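Local coordinates for protein benzoylformate Decarboxylase (Polynucleobacter necessarius, PDB 4K9Q) that binds thiamine diphosphate and magnesium and, as a benzoylformate decarboxylase, probably removes carbon dioxide from benzoylformate to give benzaldehyde, at residues Asp403-Glu415 against Gly438-Tyr451. Residues are numbered along the deposited sequence; the frame is centred on the assembly and turned at random.
Sequences DLPAAVGLALGEE and GIYTGVQQKTHVIY
L404 meets Y451 twice: its CG packs 3.6 Å from CE2 of the ring, and its carbonyl O accepts a 2.8 Å hydrogen bond from Y451 OH. The hydroxyl lies 44° out of the L404 carbonyl plane. With CG of L404 anti to the backbone N (chi1 -173°), its CD2 passes Y451 OH to reach I439 N (3.7 Å). A phenylalanine in place of Y451 would probably leave L404 O without this donor and the ring without its polar tie to the helix. One turn on, A407 CB faces V449 CG1, which lies over one face of the Y451 ring, toward its rim. V408 splays its methyls, CG1 against T441 CG2 and CG2 over G442 CA (3.8 Å), where glycine permits close approach. A411 CB presses into the angle between T447 CB and V449 CG2, tight at 3.5 Å from each. L412 CD2 rests on T447 CG2 (3.6 Å), while a water bridges E415 OE2 and H448 N. Over residues 403-415 the helix runs at 21° to helix 438-445, whose Schellman motif at K446 leads into strand 449-455. It packs on the parallel sheet of the C-terminal cofactor-binding domain, A407 and A411 also touching strand 423-428, and P405 meets helix 47-61.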
ATOM      1  N   ASP A 403      21.107   9.704 -16.513  1.00 10.02           N
ATOM      2  CA  ASP A 403      21.527  10.649 -17.553  1.00 10.56           C
ATOM      3  C   ASP A 403      22.106  10.006 -18.805  1.00  9.99           C
ATOM      4  O   ASP A 403      21.874  10.483 -19.921  1.00  9.32           O
ATOM      5  CB  ASP A 403      22.476  11.709 -16.985  1.00 10.67           C
ATOM      6  CG  ASP A 403      21.743  12.720 -16.106  1.00 11.40           C
ATOM      7  OD1 ASP A 403      21.277  13.737 -16.661  1.00 14.98           O
ATOM      8  OD2 ASP A 403      21.607  12.480 -14.881  1.00 13.85           O
ATOM      9  N   LEU A 404      22.860   8.924 -18.634  1.00  9.84           N
ATOM     10  CA  LEU A 404      23.438   8.252 -19.784  1.00 11.17           C
ATOM     11  C   LEU A 404      22.355   7.801 -20.779  1.00  9.90           C
ATOM     12  O   LEU A 404      22.391   8.189 -21.944  1.00 10.72           O
ATOM     13  CB  LEU A 404      24.364   7.108 -19.357  1.00  8.75           C
ATOM     14  CG  LEU A 404      25.152   6.440 -20.489  1.00  8.01           C
ATOM     15  CD1 LEU A 404      26.342   5.700 -19.910  1.00 11.59           C
ATOM     16  CD2 LEU A 404      24.265   5.499 -21.302  1.00 10.75           C
ATOM     17  N   PRO A 405      21.378   7.003 -20.321  1.00  9.40           N
ATOM     18  CA  PRO A 405      20.280   6.683 -21.243  1.00  7.70           C
ATOM     19  C   PRO A 405      19.372   7.882 -21.577  1.00  8.84           C
ATOM     20  O   PRO A 405      18.867   7.966 -22.703  1.00 10.93           O
ATOM     21  CB  PRO A 405      19.519   5.556 -20.525  1.00  8.55           C
ATOM     22  CG  PRO A 405      19.931   5.660 -19.078  1.00  9.64           C
ATOM     23  CD  PRO A 405      21.329   6.208 -19.078  1.00 10.28           C
ATOM     24  N   ALA A 406      19.180   8.817 -20.652  1.00  8.50           N
ATOM     25  CA  ALA A 406      18.311   9.953 -20.974  1.00  9.12           C
ATOM     26  C   ALA A 406      18.870  10.758 -22.154  1.00  8.45           C
ATOM     27  O   ALA A 406      18.106  11.274 -22.984  1.00  9.33           O
ATOM     28  CB  ALA A 406      18.086  10.852 -19.758  1.00  8.66           C
ATOM     29  N   ALA A 407      20.198  10.839 -22.234  1.00  9.71           N
ATOM     30  CA  ALA A 407      20.870  11.504 -23.347  1.00  9.51           C
ATOM     31  C   ALA A 407      20.459  10.895 -24.680  1.00 10.71           C
ATOM     32  O   ALA A 407      20.242  11.617 -25.657  1.00 11.13           O
ATOM     33  CB  ALA A 407      22.382  11.430 -23.184  1.00  8.53           C
ATOM     34  N   VAL A 408      20.368   9.568 -24.721  1.00  8.09           N
ATOM     35  CA  VAL A 408      19.921   8.883 -25.931  1.00 10.72           C
ATOM     36  C   VAL A 408      18.494   9.301 -26.270  1.00 10.73           C
ATOM     37  O   VAL A 408      18.165   9.523 -27.430  1.00 11.13           O
ATOM     38  CB  VAL A 408      20.019   7.342 -25.810  1.00 10.47           C
ATOM     39  CG1 VAL A 408      19.369   6.668 -27.012  1.00  9.78           C
ATOM     40  CG2 VAL A 408      21.479   6.900 -25.670  1.00 11.30           C
ATOM     41  N   GLY A 409      17.643   9.404 -25.254  1.00  9.57           N
ATOM     42  CA  GLY A 409      16.269   9.813 -25.484  1.00 10.83           C
ATOM     43  C   GLY A 409      16.180  11.245 -25.994  1.00 10.48           C
ATOM     44  O   GLY A 409      15.378  11.549 -26.883  1.00  9.52           O
ATOM     45  N   LEU A 410      16.996  12.132 -25.424  1.00  8.91           N
ATOM     46  CA  LEU A 410      17.050  13.527 -25.862  1.00  9.98           C
ATOM     47  C   LEU A 410      17.515  13.590 -27.320  1.00 11.25           C
ATOM     48  O   LEU A 410      16.968  14.350 -28.122  1.00 12.63           O
ATOM     49  CB  LEU A 410      17.975  14.362 -24.952  1.00  8.67           C
ATOM     50  CG  LEU A 410      17.387  14.627 -23.550  1.00 10.29           C
ATOM     51  CD1 LEU A 410      18.459  15.048 -22.538  1.00 11.46           C
ATOM     52  CD2 LEU A 410      16.252  15.658 -23.628  1.00 12.57           C
ATOM     53  N   ALA A 411      18.490  12.758 -27.663  1.00  8.84           N
ATOM     54  CA  ALA A 411      18.968  12.654 -29.040  1.00 10.75           C
ATOM     55  C   ALA A 411      17.888  12.171 -30.011  1.00 12.65           C
ATOM     56  O   ALA A 411      17.762  12.700 -31.123  1.00 11.81           O
ATOM     57  CB  ALA A 411      20.210  11.754 -29.114  1.00 11.41           C
ATOM     58  N   LEU A 412      17.119  11.164 -29.611  1.00 10.27           N
ATOM     59  CA  LEU A 412      15.989  10.709 -30.416  1.00 12.82           C
ATOM     60  C   LEU A 412      15.015  11.866 -30.642  1.00 12.40           C
ATOM     61  O   LEU A 412      14.458  12.016 -31.727  1.00 13.78           O
ATOM     62  CB  LEU A 412      15.274   9.527 -29.741  1.00 11.12           C
ATOM     63  CG  LEU A 412      16.034   8.191 -29.723  1.00 13.92           C
ATOM     64  CD1 LEU A 412      15.259   7.167 -28.915  1.00 12.64           C
ATOM     65  CD2 LEU A 412      16.289   7.664 -31.146  1.00 13.04           C
ATOM     66  N   GLY A 413      14.843  12.694 -29.616  1.00 10.65           N
ATOM     67  CA  GLY A 413      13.997  13.877 -29.702  1.00 12.44           C
ATOM     68  C   GLY A 413      14.495  14.891 -30.721  1.00 12.22           C
ATOM     69  O   GLY A 413      13.696  15.515 -31.424  1.00 14.20           O
ATOM     70  N   GLU A 414      15.807  15.084 -30.777  1.00 12.09           N
ATOM     71  CA  GLU A 414      16.411  15.983 -31.766  1.00 11.21           C
ATOM     72  C   GLU A 414      16.116  15.507 -33.180  1.00 13.77           C
ATOM     73  O   GLU A 414      15.973  16.312 -34.092  1.00 15.09           O
ATOM     74  CB  GLU A 414      17.922  16.092 -31.552  1.00 12.02           C
ATOM     75  CG  GLU A 414      18.293  16.867 -30.294  1.00 12.36           C
ATOM     76  CD  GLU A 414      17.704  18.272 -30.314  1.00 15.28           C
ATOM     77  OE1 GLU A 414      18.132  19.079 -31.166  1.00 14.21           O
ATOM     78  OE2 GLU A 414      16.798  18.563 -29.497  1.00 13.49           O
ATOM     79  N   GLU A 415      16.047  14.195 -33.375  1.00 14.19           N
ATOM     80  CA  GLU A 415      15.752  13.680 -34.707  1.00 15.49           C
ATOM     81  C   GLU A 415      14.266  13.796 -35.029  1.00 15.57           C
ATOM     82  O   GLU A 415      13.893  14.093 -36.166  1.00 16.38           O
ATOM     83  CB  GLU A 415      16.272  12.253 -34.883  1.00 16.87           C
ATOM     84  CG  GLU A 415      17.791  12.183 -34.717  0.73 16.04           C
ATOM     85  CD  GLU A 415      18.383  10.833 -35.066  0.27 21.53           C
ATOM     86  OE1 GLU A 415      18.087  10.313 -36.161  0.50 24.66           O
ATOM     87  OE2 GLU A 415      19.157  10.297 -34.243  0.65 22.08           O
ATOM     88  N   GLY A 438      22.899   1.524 -21.824  1.00 10.51           N
ATOM     89  CA  GLY A 438      22.220   2.522 -22.639  1.00  8.88           C
ATOM     90  C   GLY A 438      22.992   2.878 -23.903  1.00  9.24           C
ATOM     91  O   GLY A 438      22.400   3.256 -24.912  1.00  9.71           O
ATOM     92  N   ILE A 439      24.317   2.774 -23.842  1.00  9.34           N
ATOM     93  CA  ILE A 439      25.157   3.076 -25.004  1.00  9.07           C
ATOM     94  C   ILE A 439      24.710   2.287 -26.235  1.00 10.29           C
ATOM     95  O   ILE A 439      24.685   2.809 -27.357  1.00 10.40           O
ATOM     96  CB  ILE A 439      26.642   2.771 -24.712  1.00 10.01           C
ATOM     97  CG1 ILE A 439      27.140   3.649 -23.558  1.00  9.98           C
ATOM     98  CG2 ILE A 439      27.496   3.003 -25.952  1.00 11.05           C
ATOM     99  CD1 ILE A 439      28.542   3.285 -23.093  1.00 13.07           C
ATOM    100  N   TYR A 440      24.341   1.028 -26.021  1.00  8.95           N
ATOM    101  CA  TYR A 440      23.909   0.163 -27.105  1.00 10.75           C
ATOM    102  C   TYR A 440      22.770   0.787 -27.902  1.00 10.96           C
ATOM    103  O   TYR A 440      22.758   0.742 -29.128  1.00 11.63           O
ATOM    104  CB  TYR A 440      23.476  -1.192 -26.553  1.00 11.84           C
ATOM    105  CG  TYR A 440      23.112  -2.199 -27.624  1.00 10.01           C
ATOM    106  CD1 TYR A 440      24.091  -2.740 -28.461  1.00 12.13           C
ATOM    107  CD2 TYR A 440      21.798  -2.614 -27.797  1.00 10.17           C
ATOM    108  CE1 TYR A 440      23.761  -3.666 -29.442  1.00 12.21           C
ATOM    109  CE2 TYR A 440      21.458  -3.541 -28.768  1.00 11.42           C
ATOM    110  CZ  TYR A 440      22.440  -4.060 -29.588  1.00 12.81           C
ATOM    111  OH  TYR A 440      22.069  -4.982 -30.546  1.00 12.98           O
ATOM    112  N   THR A 441      21.801   1.366 -27.203  1.00  9.42           N
ATOM    113  CA  THR A 441      20.654   1.956 -27.885  1.00  8.92           C
ATOM    114  C   THR A 441      21.098   3.161 -28.706  1.00 10.30           C
ATOM    115  O   THR A 441      20.641   3.352 -29.832  1.00  9.64           O
ATOM    116  CB  THR A 441      19.559   2.362 -26.882  1.00 10.72           C
ATOM    117  OG1 THR A 441      19.128   1.194 -26.175  1.00  9.91           O
ATOM    118  CG2 THR A 441      18.363   2.962 -27.620  1.00  8.34           C
ATOM    119  N   GLY A 442      21.988   3.966 -28.141  1.00 10.01           N
ATOM    120  CA  GLY A 442      22.571   5.081 -28.872  1.00  9.48           C
ATOM    121  C   GLY A 442      23.207   4.611 -30.174  1.00 10.93           C
ATOM    122  O   GLY A 442      22.977   5.176 -31.234  1.00 10.12           O
ATOM    123  N   VAL A 443      24.028   3.576 -30.091  1.00 10.44           N
ATOM    124  CA  VAL A 443      24.710   3.059 -31.275  1.00 10.49           C
ATOM    125  C   VAL A 443      23.716   2.495 -32.298  1.00 11.92           C
ATOM    126  O   VAL A 443      23.774   2.827 -33.487  1.00 12.78           O
ATOM    127  CB  VAL A 443      25.764   2.007 -30.892  1.00  9.59           C
ATOM    128  CG1 VAL A 443      26.376   1.403 -32.133  1.00 11.19           C
ATOM    129  CG2 VAL A 443      26.853   2.663 -30.041  1.00 10.23           C
ATOM    130  N   GLN A 444      22.798   1.657 -31.832  1.00 10.82           N
ATOM    131  CA  GLN A 444      21.856   0.992 -32.724  1.00 11.80           C
ATOM    132  C   GLN A 444      20.898   1.969 -33.400  1.00 12.22           C
ATOM    133  O   GLN A 444      20.512   1.762 -34.555  1.00 13.99           O
ATOM    134  CB  GLN A 444      21.077  -0.101 -31.980  1.00 11.01           C
ATOM    135  CG  GLN A 444      21.926  -1.292 -31.589  1.00 14.84           C
ATOM    136  CD  GLN A 444      22.475  -2.022 -32.792  1.00 13.79           C
ATOM    137  OE1 GLN A 444      21.761  -2.265 -33.765  1.00 17.11           O
ATOM    138  NE2 GLN A 444      23.752  -2.359 -32.742  1.00 13.80           N
ATOM    139  N   GLN A 445      20.517   3.029 -32.685  1.00 12.59           N
ATOM    140  CA  GLN A 445      19.626   4.048 -33.234  1.00 10.64           C
ATOM    141  C   GLN A 445      20.391   5.137 -33.992  1.00 13.26           C
ATOM    142  O   GLN A 445      19.785   6.016 -34.604  1.00 15.10           O
ATOM    143  CB  GLN A 445      18.774   4.686 -32.128  1.00 12.22           C
ATOM    144  CG  GLN A 445      17.867   3.711 -31.387  1.00 10.55           C
ATOM    145  CD  GLN A 445      16.772   3.123 -32.273  1.00 15.11           C
ATOM    146  OE1 GLN A 445      16.173   3.820 -33.092  1.00 20.28           O
ATOM    147  NE2 GLN A 445      16.514   1.832 -32.109  1.00 17.08           N
ATOM    148  N   LYS A 446      21.719   5.062 -33.945  1.00 11.91           N
ATOM    149  CA  LYS A 446      22.599   6.058 -34.565  1.00 12.55           C
ATOM    150  C   LYS A 446      22.336   7.478 -34.059  1.00 15.44           C
ATOM    151  O   LYS A 446      22.406   8.444 -34.819  1.00 17.42           O
ATOM    152  CB  LYS A 446      22.503   5.983 -36.097  1.00 16.01           C
ATOM    153  CG  LYS A 446      22.879   4.616 -36.645  1.00 21.25           C
ATOM    154  CD  LYS A 446      22.777   4.562 -38.161  1.00 27.56           C
ATOM    155  CE  LYS A 446      23.264   3.219 -38.674  1.00 32.98           C
ATOM    156  NZ  LYS A 446      22.512   2.087 -38.054  0.80 35.54           N
ATOM    157  N   THR A 447      22.059   7.605 -32.766  1.00 11.94           N
ATOM    158  CA  THR A 447      21.897   8.927 -32.157  1.00 11.79           C
ATOM    159  C   THR A 447      23.234   9.651 -32.051  1.00 13.15           C
ATOM    160  O   THR A 447      24.285   9.030 -31.804  1.00 12.34           O
ATOM    161  CB  THR A 447      21.262   8.852 -30.737  1.00 12.06           C
ATOM    162  OG1 THR A 447      22.041   7.979 -29.908  1.00 14.28           O
ATOM    163  CG2 THR A 447      19.833   8.324 -30.813  1.00 13.40           C
ATOM    164  N   HIS A 448      23.200  10.966 -32.238  1.00 11.25           N
ATOM    165  CA  HIS A 448      24.415  11.759 -32.118  1.00 11.42           C
ATOM    166  C   HIS A 448      24.586  12.168 -30.659  1.00 11.45           C
ATOM    167  O   HIS A 448      24.020  13.166 -30.205  1.00 10.42           O
ATOM    168  CB  HIS A 448      24.359  12.983 -33.026  1.00 12.37           C
ATOM    169  CG  HIS A 448      25.692  13.632 -33.236  1.00 13.88           C
ATOM    170  ND1 HIS A 448      25.865  14.729 -34.051  1.00 16.15           N
ATOM    171  CD2 HIS A 448      26.915  13.336 -32.735  1.00 13.68           C
ATOM    172  CE1 HIS A 448      27.137  15.083 -34.041  1.00 13.41           C
ATOM    173  NE2 HIS A 448      27.798  14.251 -33.254  1.00 13.87           N
ATOM    174  N   VAL A 449      25.351  11.359 -29.931  1.00  9.00           N
ATOM    175  CA  VAL A 449      25.544  11.539 -28.501  1.00  9.36           C
ATOM    176  C   VAL A 449      27.018  11.379 -28.213  1.00 11.48           C
ATOM    177  O   VAL A 449      27.641  10.418 -28.661  1.00 11.41           O
ATOM    178  CB  VAL A 449      24.755  10.479 -27.683  1.00 10.41           C
ATOM    179  CG1 VAL A 449      25.040  10.635 -26.181  1.00 10.01           C
ATOM    180  CG2 VAL A 449      23.254  10.575 -27.961  1.00 10.15           C
ATOM    181  N   ILE A 450      27.570  12.315 -27.456  1.00  9.69           N
ATOM    182  CA  ILE A 450      28.991  12.321 -27.164  1.00  9.79           C
ATOM    183  C   ILE A 450      29.174  12.247 -25.662  1.00 10.84           C
ATOM    184  O   ILE A 450      28.861  13.206 -24.937  1.00 12.47           O
ATOM    185  CB  ILE A 450      29.655  13.609 -27.690  1.00 11.50           C
ATOM    186  CG1 ILE A 450      29.432  13.741 -29.199  1.00 11.04           C
ATOM    187  CG2 ILE A 450      31.153  13.620 -27.367  1.00 10.95           C
ATOM    188  CD1 ILE A 450      29.840  15.082 -29.749  1.00 13.30           C
ATOM    189  N   TYR A 451      29.651  11.102 -25.185  1.00  9.76           N
ATOM    190  CA  TYR A 451      29.889  10.928 -23.762  1.00 11.42           C
ATOM    191  C   TYR A 451      31.313  11.316 -23.442  1.00 14.15           C
ATOM    192  O   TYR A 451      32.251  10.720 -23.965  1.00 13.96           O
ATOM    193  CB  TYR A 451      29.668   9.473 -23.352  1.00 10.40           C
ATOM    194  CG  TYR A 451      28.245   9.016 -23.497  1.00 11.57           C
ATOM    195  CD1 TYR A 451      27.878   8.114 -24.492  1.00 11.82           C
ATOM    196  CD2 TYR A 451      27.263   9.483 -22.629  1.00 10.58           C
ATOM    197  CE1 TYR A 451      26.569   7.682 -24.619  1.00 10.83           C
ATOM    198  CE2 TYR A 451      25.944   9.064 -22.753  1.00  9.87           C
ATOM    199  CZ  TYR A 451      25.606   8.165 -23.747  1.00 11.61           C
ATOM    200  OH  TYR A 451      24.304   7.739 -23.868  1.00 12.34           O
TER
HETATM  201  O   HOH W   1      20.865  12.401 -32.949  1.00 20.12           O